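Peroxisomal acyl-coenzyme A oxidase 1 (Arabidopsis thaliana, PDB 1W07) catalyses the FAD-dependent desaturation of long- and medium-chain acyl-CoAs to 2-trans-enoyl-CoAs, passing the electrons to oxygen to form hydrogen peroxide in peroxisomal beta-oxidation. Local coordinates at residues Asp20-Trp25 with His30-Ser35; Leu56-Leu61 with Val222-Thr227; Gly200-Ile205 with Gly265-Ser270; His526-Val531 with His565-Asp570. The protein carries 1 engineered substitution. All blocks are in the same frame, centred on the assembly; numbering follows the deposited sequence.

Interaction 1: Asp20-Trp25 with His30-Ser35; sequences DMKIVW and HAFEVS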
loop_
_atom_site.group_PDB
_atom_site.type_symbol
_atom_site.label_atom_id
_atom_site.label_comp_id
_atom_site.label_asym_id
_atom_site.label_seq_id
_atom_site.Cartn_x
_atom_site.Cartn_y
_atom_site.Cartn_z
ATOM N N ASP B 20 -28.591 -16.379 6.814
ATOM C CA ASP B 20 -28.434 -16.295 8.273
ATOM C C ASP B 20 -27.113 -15.614 8.625
ATOM O O ASP B 20 -27.031 -14.864 9.601
ATOM C CB ASP B 20 -28.465 -17.688 8.897
ATOM C CG ASP B 20 -29.857 -18.298 8.876
ATOM O OD1 ASP B 20 -30.730 -17.774 9.598
ATOM O OD2 ASP B 20 -30.075 -19.274 8.131
ATOM N N MET B 21 -26.074 -15.871 7.836
ATOM C CA MET B 21 -24.786 -15.227 8.077
ATOM C C MET B 21 -24.920 -13.723 7.845
ATOM O O MET B 21 -24.216 -12.935 8.469
ATOM C CB MET B 21 -23.711 -15.785 7.143
ATOM C CG MET B 21 -22.307 -15.303 7.490
ATOM S SD MET B 21 -21.793 -15.819 9.142
ATOM C CE MET B 21 -20.969 -17.375 8.772
ATOM N N LYS B 22 -25.810 -13.326 6.932
ATOM C CA LYS B 22 -26.023 -11.902 6.639
ATOM C C LYS B 22 -26.492 -11.171 7.885
ATOM O O LYS B 22 -26.119 -10.023 8.120
ATOM C CB LYS B 22 -27.069 -11.707 5.532
ATOM C CG LYS B 22 -26.573 -12.063 4.130
ATOM C CD LYS B 22 -27.641 -11.791 3.066
ATOM C CE LYS B 22 -27.063 -11.991 1.667
ATOM N NZ LYS B 22 -28.085 -11.775 0.606
ATOM N N ILE B 23 -27.330 -11.832 8.680
ATOM C CA ILE B 23 -27.848 -11.239 9.915
ATOM C C ILE B 23 -26.726 -11.084 10.942
ATOM O O ILE B 23 -26.686 -10.112 11.694
ATOM C CB ILE B 23 -28.956 -12.113 10.523
ATOM C CG1 ILE B 23 -30.083 -12.301 9.496
ATOM C CG2 ILE B 23 -29.468 -11.483 11.823
ATOM C CD1 ILE B 23 -30.679 -11.000 9.004
ATOM N N VAL B 24 -25.824 -12.058 10.979
ATOM C CA VAL B 24 -24.695 -12.012 11.900
ATOM C C VAL B 24 -23.843 -10.773 11.599
ATOM O O VAL B 24 -23.466 -10.029 12.505
ATOM C CB VAL B 24 -23.791 -13.266 11.748
ATOM C CG1 VAL B 24 -22.551 -13.123 12.615
ATOM C CG2 VAL B 24 -24.565 -14.530 12.116
ATOM N N TRP B 25 -23.547 -10.560 10.320
ATOM C CA TRP B 25 -22.719 -9.431 9.889
ATOM C C TRP B 25 -23.367 -8.086 10.208
ATOM O O TRP B 25 -22.693 -7.157 10.658
ATOM C CB TRP B 25 -22.422 -9.531 8.380
ATOM C CG TRP B 25 -21.521 -8.438 7.854
ATOM C CD1 TRP B 25 -21.893 -7.306 7.183
ATOM C CD2 TRP B 25 -20.097 -8.357 8.025
ATOM N NE1 TRP B 25 -20.782 -6.524 6.930
ATOM C CE2 TRP B 25 -19.672 -7.148 7.436
ATOM C CE3 TRP B 25 -19.143 -9.193 8.621
ATOM C CZ2 TRP B 25 -18.328 -6.749 7.428
ATOM C CZ3 TRP B 25 -17.812 -8.799 8.614
ATOM C CH2 TRP B 25 -17.417 -7.582 8.018
ATOM N N HIS B 30 -32.976 -6.048 12.397
ATOM C CA HIS B 30 -33.395 -4.668 12.205
ATOM C C HIS B 30 -32.306 -3.924 11.443
ATOM O O HIS B 30 -32.580 -3.247 10.450
ATOM C CB HIS B 30 -33.622 -3.982 13.549
ATOM C CG HIS B 30 -33.861 -2.510 13.439
ATOM N ND1 HIS B 30 -35.002 -1.979 12.879
ATOM C CD2 HIS B 30 -33.090 -1.454 13.795
ATOM C CE1 HIS B 30 -34.927 -0.658 12.897
ATOM N NE2 HIS B 30 -33.775 -0.315 13.446
ATOM N N ALA B 31 -31.069 -4.054 11.910
ATOM C CA ALA B 31 -29.958 -3.382 11.262
ATOM C C ALA B 31 -29.870 -3.851 9.811
ATOM O O ALA B 31 -29.768 -3.039 8.889
ATOM C CB ALA B 31 -28.649 -3.681 12.015
ATOM N N PHE B 32 -29.939 -5.166 9.612
ATOM C CA PHE B 32 -29.856 -5.736 8.275
ATOM C C PHE B 32 -30.933 -5.194 7.343
ATOM O O PHE B 32 -30.645 -4.815 6.197
ATOM C CB PHE B 32 -29.987 -7.255 8.331
ATOM C CG PHE B 32 -30.139 -7.896 6.980
ATOM C CD1 PHE B 32 -29.051 -8.007 6.112
ATOM C CD2 PHE B 32 -31.381 -8.350 6.556
ATOM C CE1 PHE B 32 -29.205 -8.561 4.835
ATOM C CE2 PHE B 32 -31.548 -8.903 5.285
ATOM C CZ PHE B 32 -30.462 -9.009 4.422
ATOM N N GLU B 33 -32.171 -5.175 7.833
ATOM C CA GLU B 33 -33.315 -4.708 7.052
ATOM C C GLU B 33 -33.208 -3.244 6.649
ATOM O O GLU B 33 -33.452 -2.889 5.500
ATOM C CB GLU B 33 -34.613 -4.928 7.845
ATOM C CG GLU B 33 -35.053 -6.385 7.922
ATOM C CD GLU B 33 -36.399 -6.555 8.589
ATOM O OE1 GLU B 33 -36.919 -7.694 8.599
ATOM O OE2 GLU B 33 -36.936 -5.556 9.122
ATOM N N VAL B 34 -32.860 -2.394 7.604
ATOM C CA VAL B 34 -32.742 -0.975 7.328
ATOM C C VAL B 34 -31.603 -0.709 6.344
ATOM O O VAL B 34 -31.718 0.122 5.444
ATOM C CB VAL B 34 -32.497 -0.176 8.628
ATOM C CG1 VAL B 34 -32.380 1.294 8.317
ATOM C CG2 VAL B 34 -33.648 -0.407 9.600
ATOM N N SER B 35 -30.498 -1.425 6.510
ATOM C CA SER B 35 -29.359 -1.227 5.632
ATOM C C SER B 35 -29.649 -1.735 4.222
ATOM O O SER B 35 -29.289 -1.098 3.226
ATOM C CB SER B 35 -28.142 -1.944 6.205
ATOM O OG SER B 35 -27.007 -1.691 5.420
#
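The ammonium NZ of Lys22, whose methylene chain runs past the ring of Phe32, is held by a salt bridge to Glu19 and a weak hydrogen bond to Asn608. With its charge engaged there, the aliphatic part of the lysine serves as an apolar partner in a pair of successive helices, 18-26 and 29-43, joined by a short turn in the N-terminal region of the oxidase. The meeting is purely one of van der Waals packing. Phe32 points its CB at the other helix, and with CG anti to the backbone N (chi1 170°) the ring reaches out between Lys22 and Ile23. Lys22 supplies CB, which lies 3.9 Å from Phe32 CE1. Its extended chain then carries CD past the same ring carbon, CE1, before the amine leads off to its polar partners. Ile23 works at the root of the ring, where the two side chains cross at about a right angle. Phenylalanine suits this place because one flat group can touch both neighbours at once, and it also packs on Asn608. Shortening Phe32 to an alanine would probably leave a gap between the two helices and deprive the Ile23 methyl of this apolar partner. That methyl, Ile23 CD1, sits 3.7 Å from Phe32 CD2, at the same distance from Phe32 CG, and 3.9 Å from Phe32 CB.

Interaction 2: Leu56-Leu61 with Val222-Thr227; sequences LSRKEL and VGDIGT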
loop_
_atom_site.group_PDB
_atom_site.type_symbol
_atom_site.label_atom_id
_atom_site.label_comp_id
_atom_site.label_asym_id
_atom_site.label_seq_id
_atom_site.Cartn_x
_atom_site.Cartn_y
_atom_site.Cartn_z
ATOM N N LEU B 56 -13.735 12.597 -13.574
ATOM C CA LEU B 56 -14.107 13.983 -13.297
ATOM C C LEU B 56 -12.911 14.816 -12.858
ATOM O O LEU B 56 -11.991 14.291 -12.233
ATOM C CB LEU B 56 -15.196 14.017 -12.210
ATOM C CG LEU B 56 -16.529 13.303 -12.511
ATOM C CD1 LEU B 56 -17.337 13.185 -11.222
ATOM C CD2 LEU B 56 -17.318 14.061 -13.587
ATOM N N SER B 57 -12.902 16.107 -13.199
ATOM C CA SER B 57 -11.810 16.979 -12.772
ATOM C C SER B 57 -12.079 17.309 -11.308
ATOM O O SER B 57 -13.162 17.010 -10.800
ATOM C CB SER B 57 -11.793 18.281 -13.588
ATOM O OG SER B 57 -12.989 19.045 -13.367
ATOM N N ARG B 58 -11.101 17.904 -10.628
ATOM C CA ARG B 58 -11.269 18.282 -9.225
ATOM C C ARG B 58 -12.545 19.104 -9.089
ATOM O O ARG B 58 -13.419 18.784 -8.284
ATOM C CB ARG B 58 -10.076 19.116 -8.738
ATOM C CG ARG B 58 -10.087 19.434 -7.227
ATOM C CD ARG B 58 -9.509 18.289 -6.395
ATOM N NE ARG B 58 -9.997 18.265 -5.009
ATOM C CZ ARG B 58 -9.551 19.016 -4.000
ATOM N NH1 ARG B 58 -8.562 19.897 -4.157
ATOM N NH2 ARG B 58 -10.108 18.880 -2.803
ATOM N N LYS B 59 -12.660 20.166 -9.882
ATOM C CA LYS B 59 -13.848 21.018 -9.814
ATOM C C LYS B 59 -15.160 20.275 -10.026
ATOM O O LYS B 59 -16.094 20.427 -9.237
ATOM C CB LYS B 59 -13.749 22.169 -10.821
ATOM C CG LYS B 59 -12.784 23.271 -10.415
ATOM C CD LYS B 59 -12.679 24.328 -11.505
ATOM C CE LYS B 59 -11.723 25.444 -11.112
ATOM N NZ LYS B 59 -11.575 26.468 -12.186
ATOM N N GLU B 60 -15.242 19.473 -11.081
ATOM C CA GLU B 60 -16.472 18.721 -11.361
ATOM C C GLU B 60 -16.776 17.722 -10.242
ATOM O O GLU B 60 -17.941 17.502 -9.907
ATOM C CB GLU B 60 -16.351 17.961 -12.687
ATOM C CG GLU B 60 -15.967 18.842 -13.867
ATOM C CD GLU B 60 -15.670 18.038 -15.116
ATOM O OE1 GLU B 60 -14.995 16.981 -15.019
ATOM O OE2 GLU B 60 -16.083 18.483 -16.207
ATOM N N LEU B 61 -15.731 17.116 -9.675
ATOM C CA LEU B 61 -15.902 16.134 -8.604
ATOM C C LEU B 61 -16.439 16.828 -7.347
ATOM O O LEU B 61 -17.312 16.299 -6.649
ATOM C CB LEU B 61 -14.560 15.467 -8.284
ATOM C CG LEU B 61 -14.570 14.437 -7.145
ATOM C CD1 LEU B 61 -15.356 13.197 -7.564
ATOM C CD2 LEU B 61 -13.145 14.063 -6.776
ATOM N N VAL B 222 -8.961 31.480 4.196
ATOM C CA VAL B 222 -9.335 30.070 4.100
ATOM C C VAL B 222 -9.253 29.542 2.667
ATOM O O VAL B 222 -9.446 30.285 1.706
ATOM C CB VAL B 222 -10.772 29.841 4.662
ATOM C CG1 VAL B 222 -11.792 30.647 3.851
ATOM C CG2 VAL B 222 -11.121 28.360 4.648
ATOM N N GLY B 223 -8.963 28.252 2.526
ATOM C CA GLY B 223 -8.861 27.661 1.205
ATOM C C GLY B 223 -8.647 26.163 1.301
ATOM O O GLY B 223 -8.610 25.611 2.402
ATOM N N ASP B 224 -8.503 25.523 0.143
ATOM C CA ASP B 224 -8.290 24.082 0.047
ATOM C C ASP B 224 -6.799 23.786 0.060
ATOM O O ASP B 224 -6.006 24.527 -0.522
ATOM C CB ASP B 224 -8.958 23.564 -1.238
ATOM C CG ASP B 224 -8.850 22.061 -1.402
ATOM O OD1 ASP B 224 -7.829 21.596 -1.948
ATOM O OD2 ASP B 224 -9.782 21.344 -0.974
ATOM N N ILE B 225 -6.405 22.691 0.708
ATOM C CA ILE B 225 -4.982 22.359 0.810
ATOM C C ILE B 225 -4.385 21.623 -0.388
ATOM O O ILE B 225 -3.171 21.421 -0.445
ATOM C CB ILE B 225 -4.687 21.525 2.063
ATOM C CG1 ILE B 225 -5.432 20.178 1.994
ATOM C CG2 ILE B 225 -5.097 22.297 3.308
ATOM C CD1 ILE B 225 -5.015 19.221 3.089
ATOM N N GLY B 226 -5.221 21.224 -1.341
ATOM C CA GLY B 226 -4.680 20.548 -2.507
ATOM C C GLY B 226 -5.147 19.126 -2.764
ATOM O O GLY B 226 -5.845 18.517 -1.954
ATOM N N THR B 227 -4.742 18.597 -3.915
ATOM C CA THR B 227 -5.117 17.259 -4.336
ATOM C C THR B 227 -4.443 16.192 -3.487
ATOM O O THR B 227 -3.265 16.292 -3.138
ATOM C CB THR B 227 -4.785 17.037 -5.836
ATOM O OG1 THR B 227 -5.525 17.978 -6.613
ATOM C CG2 THR B 227 -5.165 15.625 -6.278
#
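Arg58 and Asp224 meet head-on in a buried salt bridge that uses both terminal nitrogens of the arginine, one for each carboxylate oxygen. Arg58 NH1 lies 2.9 Å from Asp224 OD1 in an almost straight bond (174°), with the acceptor in the guanidinium plane, while Arg58 NH2 stands 3.1 Å from Asp224 OD2 on its syn side. The two planes are turned 57° apart, and NH1 approaches OD1 from above the carboxylate. The opposite face of OD1 receives Gly226 N at 2.7 Å, an Asx turn that fixes the aspartate where strand 220-224 ends. Gly226 suits its place because a side chain at its backbone angles would jam against the preceding carbonyl. Packing is looser beside the partly exposed Thr227, whose OG1 only brushes Arg58 CD at 4.0 Å. A capping box of Ser57 and Glu60 starts helix 58-78 and so places Arg58 in its first turn. Arg58 NE goes to Asn235 O, and NH1 also pairs with Asp636 of the second subunit, which hydrogen-bonds Thr227 OG1 as well. One guanidinium thus faces two carboxylates, so its positive charge is probably well stabilised, and the arginine links helix 58-78, strand 220-224 and the second subunit.

Interaction 3: Gly200-Ile205 with Gly265-Ser270; sequences GIHGFI and GEYVPS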
loop_
_atom_site.group_PDB
_atom_site.type_symbol
_atom_site.label_atom_id
_atom_site.label_comp_id
_atom_site.label_asym_id
_atom_site.label_seq_id
_atom_site.Cartn_x
_atom_site.Cartn_y
_atom_site.Cartn_z
ATOM N N GLY B 200 -3.984 26.360 28.235
ATOM C CA GLY B 200 -4.122 25.172 27.415
ATOM C C GLY B 200 -5.102 25.262 26.260
ATOM O O GLY B 200 -5.740 26.291 26.027
ATOM N N ILE B 201 -5.228 24.151 25.544
ATOM C CA ILE B 201 -6.093 24.057 24.379
ATOM C C ILE B 201 -7.576 23.975 24.721
ATOM O O ILE B 201 -7.996 23.132 25.509
ATOM C CB ILE B 201 -5.728 22.812 23.531
ATOM C CG1 ILE B 201 -4.218 22.783 23.266
ATOM C CG2 ILE B 201 -6.531 22.813 22.239
ATOM C CD1 ILE B 201 -3.695 23.966 22.507
ATOM N N HIS B 202 -8.361 24.856 24.110
ATOM C CA HIS B 202 -9.805 24.901 24.304
ATOM C C HIS B 202 -10.502 25.065 22.960
ATOM O O HIS B 202 -9.874 25.437 21.968
ATOM C CB HIS B 202 -10.193 26.067 25.217
ATOM C CG HIS B 202 -9.901 25.830 26.665
ATOM N ND1 HIS B 202 -8.629 25.903 27.191
ATOM C CD2 HIS B 202 -10.712 25.469 27.689
ATOM C CE1 HIS B 202 -8.668 25.595 28.476
ATOM N NE2 HIS B 202 -9.920 25.326 28.803
ATOM N N GLY B 203 -11.805 24.791 22.945
ATOM C CA GLY B 203 -12.589 24.913 21.727
ATOM C C GLY B 203 -13.383 26.210 21.678
ATOM O O GLY B 203 -14.008 26.606 22.666
ATOM N N PHE B 204 -13.362 26.859 20.517
ATOM C CA PHE B 204 -14.052 28.124 20.301
ATOM C C PHE B 204 -14.834 28.091 18.982
ATOM O O PHE B 204 -14.327 27.625 17.965
ATOM C CB PHE B 204 -13.031 29.267 20.240
ATOM C CG PHE B 204 -12.176 29.394 21.472
ATOM C CD1 PHE B 204 -12.476 30.342 22.448
ATOM C CD2 PHE B 204 -11.073 28.557 21.665
ATOM C CE1 PHE B 204 -11.692 30.458 23.598
ATOM C CE2 PHE B 204 -10.285 28.665 22.811
ATOM C CZ PHE B 204 -10.596 29.620 23.781
ATOM N N ILE B 205 -16.067 28.583 19.002
ATOM C CA ILE B 205 -16.882 28.627 17.787
ATOM C C ILE B 205 -16.539 29.903 17.041
ATOM O O ILE B 205 -16.555 30.987 17.619
ATOM C CB ILE B 205 -18.393 28.624 18.117
ATOM C CG1 ILE B 205 -18.778 27.287 18.753
ATOM C CG2 ILE B 205 -19.222 28.891 16.845
ATOM C CD1 ILE B 205 -20.209 27.219 19.227
ATOM N N GLY B 265 -12.473 38.054 32.909
ATOM C CA GLY B 265 -11.327 37.287 32.447
ATOM C C GLY B 265 -10.788 36.247 33.413
ATOM O O GLY B 265 -9.628 35.848 33.314
ATOM N N GLU B 266 -11.623 35.802 34.345
ATOM C CA GLU B 266 -11.211 34.801 35.311
ATOM C C GLU B 266 -11.470 33.400 34.773
ATOM O O GLU B 266 -12.575 33.094 34.324
ATOM C CB GLU B 266 -11.970 34.982 36.628
ATOM C CG GLU B 266 -11.592 36.234 37.398
ATOM C CD GLU B 266 -10.137 36.239 37.815
ATOM O OE1 GLU B 266 -9.675 35.214 38.362
ATOM O OE2 GLU B 266 -9.456 37.265 37.601
ATOM N N TYR B 267 -10.446 32.554 34.808
ATOM C CA TYR B 267 -10.575 31.182 34.343
ATOM C C TYR B 267 -11.098 30.366 35.509
ATOM O O TYR B 267 -10.407 30.206 36.514
ATOM C CB TYR B 267 -9.215 30.621 33.911
ATOM C CG TYR B 267 -9.298 29.218 33.341
ATOM C CD1 TYR B 267 -9.721 29.003 32.032
ATOM C CD2 TYR B 267 -8.986 28.102 34.122
ATOM C CE1 TYR B 267 -9.832 27.714 31.508
ATOM C CE2 TYR B 267 -9.098 26.806 33.610
ATOM C CZ TYR B 267 -9.522 26.624 32.297
ATOM O OH TYR B 267 -9.627 25.357 31.764
ATOM N N VAL B 268 -12.312 29.844 35.375
ATOM C CA VAL B 268 -12.910 29.053 36.446
ATOM C C VAL B 268 -13.453 27.702 35.970
ATOM O O VAL B 268 -14.412 27.646 35.196
ATOM C CB VAL B 268 -14.067 29.828 37.120
ATOM C CG1 VAL B 268 -14.473 29.128 38.404
ATOM C CG2 VAL B 268 -13.646 31.275 37.391
ATOM N N PRO B 269 -12.839 26.595 36.422
ATOM C CA PRO B 269 -13.282 25.249 36.038
ATOM C C PRO B 269 -14.717 25.013 36.508
ATOM O O PRO B 269 -15.096 25.451 37.594
ATOM C CB PRO B 269 -12.288 24.343 36.757
ATOM C CG PRO B 269 -11.042 25.169 36.780
ATOM C CD PRO B 269 -11.577 26.527 37.178
ATOM N N SER B 270 -15.511 24.326 35.692
ATOM C CA SER B 270 -16.903 24.049 36.040
ATOM C C SER B 270 -16.999 22.926 37.060
ATOM O O SER B 270 -15.990 22.368 37.487
ATOM C CB SER B 270 -17.692 23.651 34.796
ATOM O OG SER B 270 -17.266 22.386 34.319
#
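His202 and Tyr267 reach for each other from opposite directions, and NE2 of the imidazole lies 3.0 Å from OH of the phenol in a hydrogen bond in which either atom could be the donor. Each ring meets its partner's polar atom at the edge and near its own plane, yet the planes stand at 80°, with ring centres 5.5 Å apart. On the histidine, CG lies beside the backbone N (chi1 -76°), a turn that swings the ring back along its own strand and sets ND1 against Gly200 O at 3.1 Å. This donor stands well above the carbonyl plane, though the ring itself is aligned with the oxygen. Held at ND1 and NE2, the imidazole probably has little freedom to rotate; histidine suits the place because its two ring nitrogens can take separate partners. In Tyr267, CG is anti to the backbone N (chi1 -177°), which carries the ring out from the strand so that OH meets His202. Tyrosine fits because this terminal hydroxyl also bonds with Ser259 OG while the ring stacks on Tyr199. Leu192 of strand 185-194 touches both aromatic side chains, so the pair joins the short hairpin 259-269 to strand 197-207 of the large mixed sheet.

Interaction 4: His526-Val531 with His565-Asp570; sequences HCQLIV and HKHLGD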
loop_
_atom_site.group_PDB
_atom_site.type_symbol
_atom_site.label_atom_id
_atom_site.label_comp_id
_atom_site.label_asym_id
_atom_site.label_seq_id
_atom_site.Cartn_x
_atom_site.Cartn_y
_atom_site.Cartn_z
ATOM N N HIS B 526 -0.667 -7.220 22.821
ATOM C CA HIS B 526 -1.777 -7.079 23.753
ATOM C C HIS B 526 -3.081 -6.856 22.988
ATOM O O HIS B 526 -4.080 -7.519 23.240
ATOM C CB HIS B 526 -1.531 -5.902 24.688
ATOM C CG HIS B 526 -2.677 -5.621 25.609
ATOM N ND1 HIS B 526 -3.019 -6.453 26.653
ATOM C CD2 HIS B 526 -3.551 -4.587 25.652
ATOM C CE1 HIS B 526 -4.052 -5.944 27.298
ATOM N NE2 HIS B 526 -4.392 -4.811 26.712
ATOM N N CYS B 527 -3.071 -5.925 22.039
ATOM C CA CYS B 527 -4.259 -5.643 21.228
ATOM C C CYS B 527 -4.726 -6.859 20.433
ATOM O O CYS B 527 -5.935 -7.052 20.259
ATOM C CB CYS B 527 -3.989 -4.500 20.259
ATOM S SG CYS B 527 -3.655 -2.963 21.097
ATOM N N GLN B 528 -3.787 -7.670 19.939
ATOM C CA GLN B 528 -4.154 -8.860 19.167
ATOM C C GLN B 528 -4.845 -9.867 20.076
ATOM O O GLN B 528 -5.813 -10.515 19.673
ATOM C CB GLN B 528 -2.913 -9.486 18.507
ATOM C CG GLN B 528 -2.314 -8.608 17.402
ATOM C CD GLN B 528 -0.991 -9.126 16.859
ATOM O OE1 GLN B 528 -0.240 -9.815 17.556
ATOM N NE2 GLN B 528 -0.672 -8.750 15.625
ATOM N N LEU B 529 -4.339 -10.001 21.298
ATOM C CA LEU B 529 -4.942 -10.912 22.272
ATOM C C LEU B 529 -6.402 -10.500 22.466
ATOM O O LEU B 529 -7.290 -11.342 22.481
ATOM C CB LEU B 529 -4.207 -10.818 23.607
ATOM C CG LEU B 529 -4.919 -11.398 24.834
ATOM C CD1 LEU B 529 -5.144 -12.906 24.687
ATOM C CD2 LEU B 529 -4.077 -11.094 26.062
ATOM N N ILE B 530 -6.644 -9.195 22.611
ATOM C CA ILE B 530 -8.004 -8.698 22.792
ATOM C C ILE B 530 -8.913 -9.113 21.613
ATOM O O ILE B 530 -10.039 -9.583 21.816
ATOM C CB ILE B 530 -7.995 -7.158 22.936
ATOM C CG1 ILE B 530 -7.282 -6.759 24.239
ATOM C CG2 ILE B 530 -9.411 -6.616 22.898
ATOM C CD1 ILE B 530 -7.144 -5.244 24.459
ATOM N N VAL B 531 -8.435 -8.936 20.382
ATOM C CA VAL B 531 -9.229 -9.289 19.215
ATOM C C VAL B 531 -9.509 -10.794 19.223
ATOM O O VAL B 531 -10.636 -11.237 19.000
ATOM C CB VAL B 531 -8.491 -8.888 17.902
ATOM C CG1 VAL B 531 -9.350 -9.238 16.696
ATOM C CG2 VAL B 531 -8.182 -7.390 17.902
ATOM N N HIS B 565 1.512 -17.693 13.566
ATOM C CA HIS B 565 2.532 -17.980 12.573
ATOM C C HIS B 565 3.292 -16.717 12.169
ATOM O O HIS B 565 4.528 -16.712 12.106
ATOM C CB HIS B 565 1.889 -18.634 11.344
ATOM C CG HIS B 565 2.855 -18.965 10.253
ATOM N ND1 HIS B 565 3.271 -18.038 9.321
ATOM C CD2 HIS B 565 3.487 -20.122 9.944
ATOM C CE1 HIS B 565 4.112 -18.613 8.479
ATOM N NE2 HIS B 565 4.262 -19.876 8.837
ATOM N N LYS B 566 2.557 -15.641 11.903
ATOM C CA LYS B 566 3.176 -14.378 11.502
ATOM C C LYS B 566 4.115 -13.818 12.574
ATOM O O LYS B 566 5.141 -13.219 12.259
ATOM C CB LYS B 566 2.077 -13.358 11.176
ATOM C CG LYS B 566 2.596 -11.980 10.782
ATOM C CD LYS B 566 1.439 -11.065 10.378
ATOM C CE LYS B 566 1.899 -9.632 10.112
ATOM N NZ LYS B 566 2.979 -9.554 9.093
ATOM N N HIS B 567 3.767 -14.020 13.839
ATOM C CA HIS B 567 4.584 -13.525 14.951
ATOM C C HIS B 567 5.181 -14.694 15.725
ATOM O O HIS B 567 5.413 -14.592 16.927
ATOM C CB HIS B 567 3.723 -12.684 15.890
ATOM C CG HIS B 567 3.179 -11.439 15.253
ATOM N ND1 HIS B 567 3.977 -10.368 14.912
ATOM C CD2 HIS B 567 1.923 -11.106 14.876
ATOM C CE1 HIS B 567 3.237 -9.431 14.348
ATOM N NE2 HIS B 567 1.985 -9.852 14.316
ATOM N N LEU B 568 5.421 -15.794 15.020
ATOM C CA LEU B 568 5.980 -17.010 15.602
ATOM C C LEU B 568 7.114 -16.730 16.597
ATOM O O LEU B 568 7.138 -17.294 17.694
ATOM C CB LEU B 568 6.478 -17.946 14.483
ATOM C CG LEU B 568 7.036 -19.318 14.915
ATOM C CD1 LEU B 568 5.944 -20.096 15.625
ATOM C CD2 LEU B 568 7.547 -20.107 13.709
ATOM N N GLY B 569 8.041 -15.856 16.210
ATOM C CA GLY B 569 9.159 -15.510 17.072
ATOM C C GLY B 569 8.739 -15.106 18.477
ATOM O O GLY B 569 9.416 -15.459 19.448
ATOM N N ASP B 570 7.634 -14.366 18.597
ATOM C CA ASP B 570 7.133 -13.922 19.905
ATOM C C ASP B 570 6.691 -15.109 20.776
ATOM O O ASP B 570 6.956 -15.135 21.981
ATOM C CB ASP B 570 5.930 -12.979 19.748
ATOM C CG ASP B 570 6.274 -11.662 19.066
ATOM O OD1 ASP B 570 7.469 -11.331 18.913
ATOM O OD2 ASP B 570 5.319 -10.947 18.692
#
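Gln528 lays its terminal amide obliquely across the NE2-CD2 side of the His567 imidazole, the two planes 55° apart. Its NE2 stands 3.2 Å from His567 NE2, and its OE1 is 3.7 Å from His567 CD2. The chain reaches this far because it runs extended beyond CG (chi2 173°), spanning a backbone separation of 10.8 Å between Gln528 CA and His567 CA. A long, uncharged side chain whose amide has both a donor and an acceptor suits the buried position, since its carbonyl end accepts a hydrogen bond from Arg490 NH1 of helix 480-503. That arginine, outside both segments, also pairs through NH2 with Asp570 OD2 in a salt bridge and touches His567, so one guanidinium ties both segments together. Were an alanine to stand in place of Gln528, Arg490 NH1 would probably lose an acceptor and the imidazole would be likely to turn more easily. His567 leaves helical geometry directly after helix 548-566, and at the same time sits at the N-cap of helix 568-572. Its carbonyl O takes the 2.8 Å bond from Asp570 N that begins the new turn. Such polar bridging at the break between two successive helices belongs here to the all-helical C-terminal domain of the acyl-CoA oxidases, where helix 516-538 packs beside helix 548-566.

Overall arrangement
Along the chain the contacts begin with interaction 1, which closes before the others open; interactions 2 and 3 then interleave, their segments alternating, and interaction 4 follows last. They do not touch: centres lie about 30 to 45 Å apart, and the closest approach, between interactions 1 and 4, is about 12 Å between nearest atoms. Interaction 1 stays within the N-terminal helical region, where helix 29-43 is followed by helix 58-78 of interaction 2. Interactions 2 and 3 use the successive strands 197-207 and 220-224, which belong to different sheets of the beta domain. Interaction 4 lies in the C-terminal helices; it and interaction 2 both reach the second subunit, though on opposite sides of the chain's centre.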